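Long-range contact in fructose-bisphosphate aldolase (Thermus caldophilus, PDB 2FJK), which is a class II aldolase of the TIM-barrel superfamily that holds 1,3-dihydroxyacetonephosphate in its pocket: residues Ala76-Val88 with Ala91-Lys103. Residues are numbered along the deposited sequence; the frame is centred on the assembly and turned at random.
Sequences AVHLDHGSSYESV and ALREGFTSVMIDK. With 13P (1,3-dihydroxyacetonephosphate), chain E.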
loop_
_atom_site.group_PDB
_atom_site.type_symbol
_atom_site.label_atom_id
_atom_site.label_comp_id
_atom_site.label_asym_id
_atom_site.label_seq_id
_atom_site.Cartn_x
_atom_site.Cartn_y
_atom_site.Cartn_z
ATOM N N ALA A 76 6.001 8.630 -13.945
ATOM C CA ALA A 76 4.737 9.354 -13.849
ATOM C C ALA A 76 3.627 8.427 -14.332
ATOM O O ALA A 76 3.833 7.625 -15.242
ATOM C CB ALA A 76 4.771 10.615 -14.713
ATOM N N VAL A 77 2.459 8.536 -13.709
ATOM C CA VAL A 77 1.298 7.736 -14.082
ATOM C C VAL A 77 0.225 8.703 -14.624
ATOM O O VAL A 77 -0.385 9.450 -13.857
ATOM C CB VAL A 77 0.775 6.960 -12.856
ATOM C CG1 VAL A 77 -0.469 6.163 -13.221
ATOM C CG2 VAL A 77 1.885 6.027 -12.326
ATOM N N HIS A 78 0.025 8.694 -15.948
ATOM C CA HIS A 78 -0.935 9.585 -16.620
ATOM C C HIS A 78 -2.200 8.913 -17.151
ATOM O O HIS A 78 -2.162 7.767 -17.595
ATOM C CB HIS A 78 -0.270 10.299 -17.803
ATOM C CG HIS A 78 0.814 11.255 -17.416
ATOM N ND1 HIS A 78 1.117 12.371 -18.166
ATOM C CD2 HIS A 78 1.677 11.256 -16.373
ATOM C CE1 HIS A 78 2.118 13.022 -17.599
ATOM N NE2 HIS A 78 2.476 12.368 -16.509
ATOM N N LEU A 79 -3.309 9.653 -17.135
ATOM C CA LEU A 79 -4.596 9.154 -17.616
ATOM C C LEU A 79 -4.630 8.994 -19.143
ATOM O O LEU A 79 -4.923 7.919 -19.642
ATOM C CB LEU A 79 -5.733 10.073 -17.157
ATOM C CG LEU A 79 -7.102 9.916 -17.844
ATOM C CD1 LEU A 79 -7.598 8.478 -17.744
ATOM C CD2 LEU A 79 -8.104 10.869 -17.196
ATOM N N ASP A 80 -4.343 10.043 -19.899
ATOM C CA ASP A 80 -4.353 9.896 -21.360
ATOM C C ASP A 80 -5.762 9.908 -21.996
ATOM O O ASP A 80 -6.530 8.940 -21.905
ATOM C CB ASP A 80 -3.612 8.603 -21.751
ATOM C CG ASP A 80 -3.324 8.506 -23.239
ATOM O OD1 ASP A 80 -2.814 9.495 -23.808
ATOM O OD2 ASP A 80 -3.590 7.439 -23.836
ATOM N N HIS A 81 -6.085 11.027 -22.632
ATOM C CA HIS A 81 -7.358 11.203 -23.312
ATOM C C HIS A 81 -8.568 10.897 -22.436
ATOM O O HIS A 81 -9.410 10.068 -22.794
ATOM C CB HIS A 81 -7.386 10.331 -24.571
ATOM C CG HIS A 81 -6.330 10.686 -25.571
ATOM N ND1 HIS A 81 -5.553 9.741 -26.205
ATOM C CD2 HIS A 81 -5.916 11.887 -26.040
ATOM C CE1 HIS A 81 -4.704 10.344 -27.018
ATOM N NE2 HIS A 81 -4.904 11.646 -26.937
ATOM N N GLY A 82 -8.646 11.560 -21.285
ATOM C CA GLY A 82 -9.780 11.365 -20.403
ATOM C C GLY A 82 -10.991 11.880 -21.159
ATOM O O GLY A 82 -10.904 12.905 -21.831
ATOM N N SER A 83 -12.111 11.171 -21.066
ATOM C CA SER A 83 -13.327 11.551 -21.776
ATOM C C SER A 83 -14.189 12.562 -21.045
ATOM O O SER A 83 -14.942 13.310 -21.671
ATOM C CB SER A 83 -14.198 10.323 -22.041
ATOM O OG SER A 83 -14.632 9.733 -20.828
ATOM N N SER A 84 -14.089 12.591 -19.721
ATOM C CA SER A 84 -14.905 13.519 -18.953
ATOM C C SER A 84 -14.294 13.984 -17.641
ATOM O O SER A 84 -13.198 13.569 -17.252
ATOM C CB SER A 84 -16.269 12.894 -18.664
ATOM O OG SER A 84 -16.136 11.737 -17.855
ATOM N N TYR A 85 -15.021 14.861 -16.965
ATOM C CA TYR A 85 -14.576 15.386 -15.695
ATOM C C TYR A 85 -14.579 14.222 -14.708
ATOM O O TYR A 85 -13.627 14.036 -13.952
ATOM C CB TYR A 85 -15.534 16.488 -15.225
ATOM C CG TYR A 85 -15.122 17.151 -13.937
ATOM C CD1 TYR A 85 -13.989 17.961 -13.879
ATOM C CD2 TYR A 85 -15.866 16.970 -12.772
ATOM C CE1 TYR A 85 -13.606 18.578 -12.691
ATOM C CE2 TYR A 85 -15.496 17.581 -11.578
ATOM C CZ TYR A 85 -14.366 18.385 -11.545
ATOM O OH TYR A 85 -14.011 19.005 -10.373
ATOM N N GLU A 86 -15.650 13.434 -14.742
ATOM C CA GLU A 86 -15.800 12.286 -13.856
ATOM C C GLU A 86 -14.707 11.249 -14.095
ATOM O O GLU A 86 -14.335 10.509 -13.187
ATOM C CB GLU A 86 -17.171 11.638 -14.064
ATOM C CG GLU A 86 -18.325 12.627 -14.152
ATOM C CD GLU A 86 -18.614 13.067 -15.581
ATOM O OE1 GLU A 86 -19.032 12.208 -16.392
ATOM O OE2 GLU A 86 -18.429 14.266 -15.893
ATOM N N SER A 87 -14.213 11.190 -15.327
ATOM C CA SER A 87 -13.156 10.253 -15.687
ATOM C C SER A 87 -11.871 10.715 -15.023
ATOM O O SER A 87 -11.094 9.907 -14.508
ATOM C CB SER A 87 -12.961 10.217 -17.207
ATOM O OG SER A 87 -11.898 9.341 -17.562
ATOM N N VAL A 88 -11.648 12.026 -15.041
ATOM C CA VAL A 88 -10.461 12.594 -14.420
ATOM C C VAL A 88 -10.543 12.410 -12.904
ATOM O O VAL A 88 -9.528 12.149 -12.249
ATOM C CB VAL A 88 -10.327 14.090 -14.770
ATOM C CG1 VAL A 88 -9.298 14.765 -13.872
ATOM C CG2 VAL A 88 -9.934 14.225 -16.219
ATOM N N ALA A 91 -9.459 9.077 -11.991
ATOM C CA ALA A 91 -8.008 8.993 -12.109
ATOM C C ALA A 91 -7.327 9.608 -10.869
ATOM O O ALA A 91 -6.334 9.067 -10.370
ATOM C CB ALA A 91 -7.552 9.707 -13.374
ATOM N N LEU A 92 -7.863 10.728 -10.376
ATOM C CA LEU A 92 -7.308 11.389 -9.183
ATOM C C LEU A 92 -7.456 10.471 -7.978
ATOM O O LEU A 92 -6.546 10.354 -7.146
ATOM C CB LEU A 92 -8.043 12.704 -8.886
ATOM C CG LEU A 92 -7.989 13.786 -9.960
ATOM C CD1 LEU A 92 -8.752 15.026 -9.471
ATOM C CD2 LEU A 92 -6.536 14.120 -10.273
ATOM N N ARG A 93 -8.624 9.838 -7.901
ATOM C CA ARG A 93 -8.965 8.901 -6.841
ATOM C C ARG A 93 -8.042 7.681 -6.828
ATOM O O ARG A 93 -7.758 7.127 -5.767
ATOM C CB ARG A 93 -10.400 8.423 -7.028
ATOM C CG ARG A 93 -10.835 7.301 -6.082
ATOM C CD ARG A 93 -11.057 7.820 -4.677
ATOM N NE ARG A 93 -11.773 6.845 -3.857
ATOM C CZ ARG A 93 -12.123 7.042 -2.588
ATOM N NH1 ARG A 93 -11.826 8.182 -1.984
ATOM N NH2 ARG A 93 -12.770 6.094 -1.926
ATOM N N GLU A 94 -7.591 7.259 -8.006
ATOM C CA GLU A 94 -6.716 6.099 -8.102
ATOM C C GLU A 94 -5.229 6.460 -8.033
ATOM O O GLU A 94 -4.374 5.639 -8.358
ATOM C CB GLU A 94 -6.974 5.340 -9.403
ATOM C CG GLU A 94 -8.119 4.344 -9.325
ATOM C CD GLU A 94 -8.512 4.019 -7.897
ATOM O OE1 GLU A 94 -7.887 4.574 -6.969
ATOM O OE2 GLU A 94 -9.443 3.211 -7.709
ATOM N N GLY A 95 -4.922 7.687 -7.622
ATOM C CA GLY A 95 -3.527 8.085 -7.470
ATOM C C GLY A 95 -2.688 8.525 -8.661
ATOM O O GLY A 95 -1.468 8.636 -8.535
ATOM N N PHE A 96 -3.309 8.776 -9.810
ATOM C CA PHE A 96 -2.556 9.215 -10.973
ATOM C C PHE A 96 -1.893 10.543 -10.634
ATOM O O PHE A 96 -2.443 11.352 -9.884
ATOM C CB PHE A 96 -3.474 9.367 -12.187
ATOM C CG PHE A 96 -3.953 8.050 -12.755
ATOM C CD1 PHE A 96 -4.292 6.991 -11.914
ATOM C CD2 PHE A 96 -4.097 7.882 -14.126
ATOM C CE1 PHE A 96 -4.772 5.784 -12.433
ATOM C CE2 PHE A 96 -4.577 6.680 -14.659
ATOM C CZ PHE A 96 -4.914 5.632 -13.814
ATOM N N THR A 97 -0.709 10.759 -11.193
ATOM C CA THR A 97 0.048 11.975 -10.925
ATOM C C THR A 97 -0.102 13.030 -12.016
ATOM O O THR A 97 0.444 14.133 -11.914
ATOM C CB THR A 97 1.526 11.634 -10.735
ATOM O OG1 THR A 97 2.031 11.034 -11.931
ATOM C CG2 THR A 97 1.680 10.660 -9.581
ATOM N N SER A 98 -0.850 12.678 -13.056
ATOM C CA SER A 98 -1.110 13.581 -14.167
ATOM C C SER A 98 -2.339 13.093 -14.928
ATOM O O SER A 98 -2.457 11.906 -15.257
ATOM C CB SER A 98 0.083 13.623 -15.113
ATOM O OG SER A 98 1.281 13.204 -14.467
ATOM N N VAL A 99 -3.262 14.009 -15.194
ATOM C CA VAL A 99 -4.470 13.655 -15.912
ATOM C C VAL A 99 -4.583 14.444 -17.195
ATOM O O VAL A 99 -3.901 15.455 -17.395
ATOM C CB VAL A 99 -5.728 13.923 -15.085
ATOM C CG1 VAL A 99 -5.700 13.089 -13.820
ATOM C CG2 VAL A 99 -5.832 15.410 -14.770
HETATM N N MSE A 100 -5.471 13.975 -18.057
HETATM C CA MSE A 100 -5.678 14.609 -19.336
HETATM C C MSE A 100 -7.127 14.512 -19.746
HETATM O O MSE A 100 -7.738 13.440 -19.689
HETATM C CB MSE A 100 -4.816 13.927 -20.386
HETATM C CG MSE A 100 -4.915 14.548 -21.740
HETATM SE SE MSE A 100 -4.066 13.410 -22.996
HETATM C CE MSE A 100 -2.491 12.922 -21.981
ATOM N N ILE A 101 -7.676 15.644 -20.152
ATOM C CA ILE A 101 -9.045 15.695 -20.603
ATOM C C ILE A 101 -8.963 16.000 -22.092
ATOM O O ILE A 101 -8.220 16.886 -22.517
ATOM C CB ILE A 101 -9.825 16.810 -19.866
ATOM C CG1 ILE A 101 -11.244 16.908 -20.414
ATOM C CG2 ILE A 101 -9.088 18.141 -20.002
ATOM C CD1 ILE A 101 -12.093 15.690 -20.138
ATOM N N ASP A 102 -9.701 15.243 -22.891
ATOM C CA ASP A 102 -9.693 15.470 -24.324
ATOM C C ASP A 102 -11.008 16.074 -24.805
ATOM O O ASP A 102 -12.024 15.388 -24.918
ATOM C CB ASP A 102 -9.403 14.167 -25.073
ATOM C CG ASP A 102 -9.463 14.338 -26.584
ATOM O OD1 ASP A 102 -9.135 15.439 -27.084
ATOM O OD2 ASP A 102 -9.825 13.361 -27.273
ATOM N N LYS A 103 -10.977 17.377 -25.064
ATOM C CA LYS A 103 -12.146 18.100 -25.556
ATOM C C LYS A 103 -11.707 18.861 -26.800
ATOM O O LYS A 103 -12.160 19.971 -27.059
ATOM C CB LYS A 103 -12.659 19.071 -24.490
ATOM C CG LYS A 103 -13.197 18.381 -23.240
ATOM C CD LYS A 103 -14.472 17.613 -23.544
ATOM C CE LYS A 103 -15.008 16.917 -22.301
ATOM N NZ LYS A 103 -16.301 16.234 -22.565
HETATM P P 13P E . -0.470 4.872 -31.171
HETATM O O1P 13P E . -1.720 3.983 -31.639
HETATM O O2P 13P E . 0.133 5.523 -32.483
HETATM O O3P 13P E . 0.597 3.949 -30.507
HETATM O O1 13P E . -0.996 5.976 -30.129
HETATM C C1 13P E . -0.137 6.376 -29.064
HETATM C C2 13P E . -0.792 7.591 -28.457
HETATM O O2 13P E . -1.117 8.526 -29.186
HETATM C C3 13P E . -1.055 7.671 -26.954
HETATM O O3 13P E . -1.784 8.853 -26.640
#
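Val77 meets Phe96 and Thr97 together: its CG1, anti to the backbone N (chi1 178°), sits over the centre of one face of the Phe96 ring, while Ala91 CB covers the opposite face nearer the rim. The backbone of Val77 is gripped at both its N and its O, Val77 N donating to Thr97 OG1 at 3.1 Å, a hydroxyl also hydrogen-bonded to Val3 O, and Val77 O accepting from Thr97 N, in the carbonyl plane, at 3.0 Å. ND1 of His78 is hydrogen-bonded to the side chain of Lys249. Leu79 N then bonds to Ser98 O (3.1 Å) and meets the edge of the Phe96 ring, and CD2 of Leu79 reaches Ala91 CB at 4.0 Å. Asp80 OD1 accepts from O3 of 1,3-dihydroxyacetonephosphate at 3.1 Å; alongside Asp80 runs selenomethionine Met100, bent at chi3 (-42°) to bring CE against Asp80 CA. Pairing resumes one residue out of step at Gly82, whose O takes a nearly straight bond from Asp102 N (2.8 Å, 165°). On the following helix, the side chains of Val88 and Val99 cross at about a right angle, CG1 of Val88 touching CG2 of Val99 at 3.6 Å. Strand, helix and parallel strand form a beta-alpha-beta unit of the TIM barrel, with Asp80 and His81 in the ligand pocket beyond the first strand's C-terminal end.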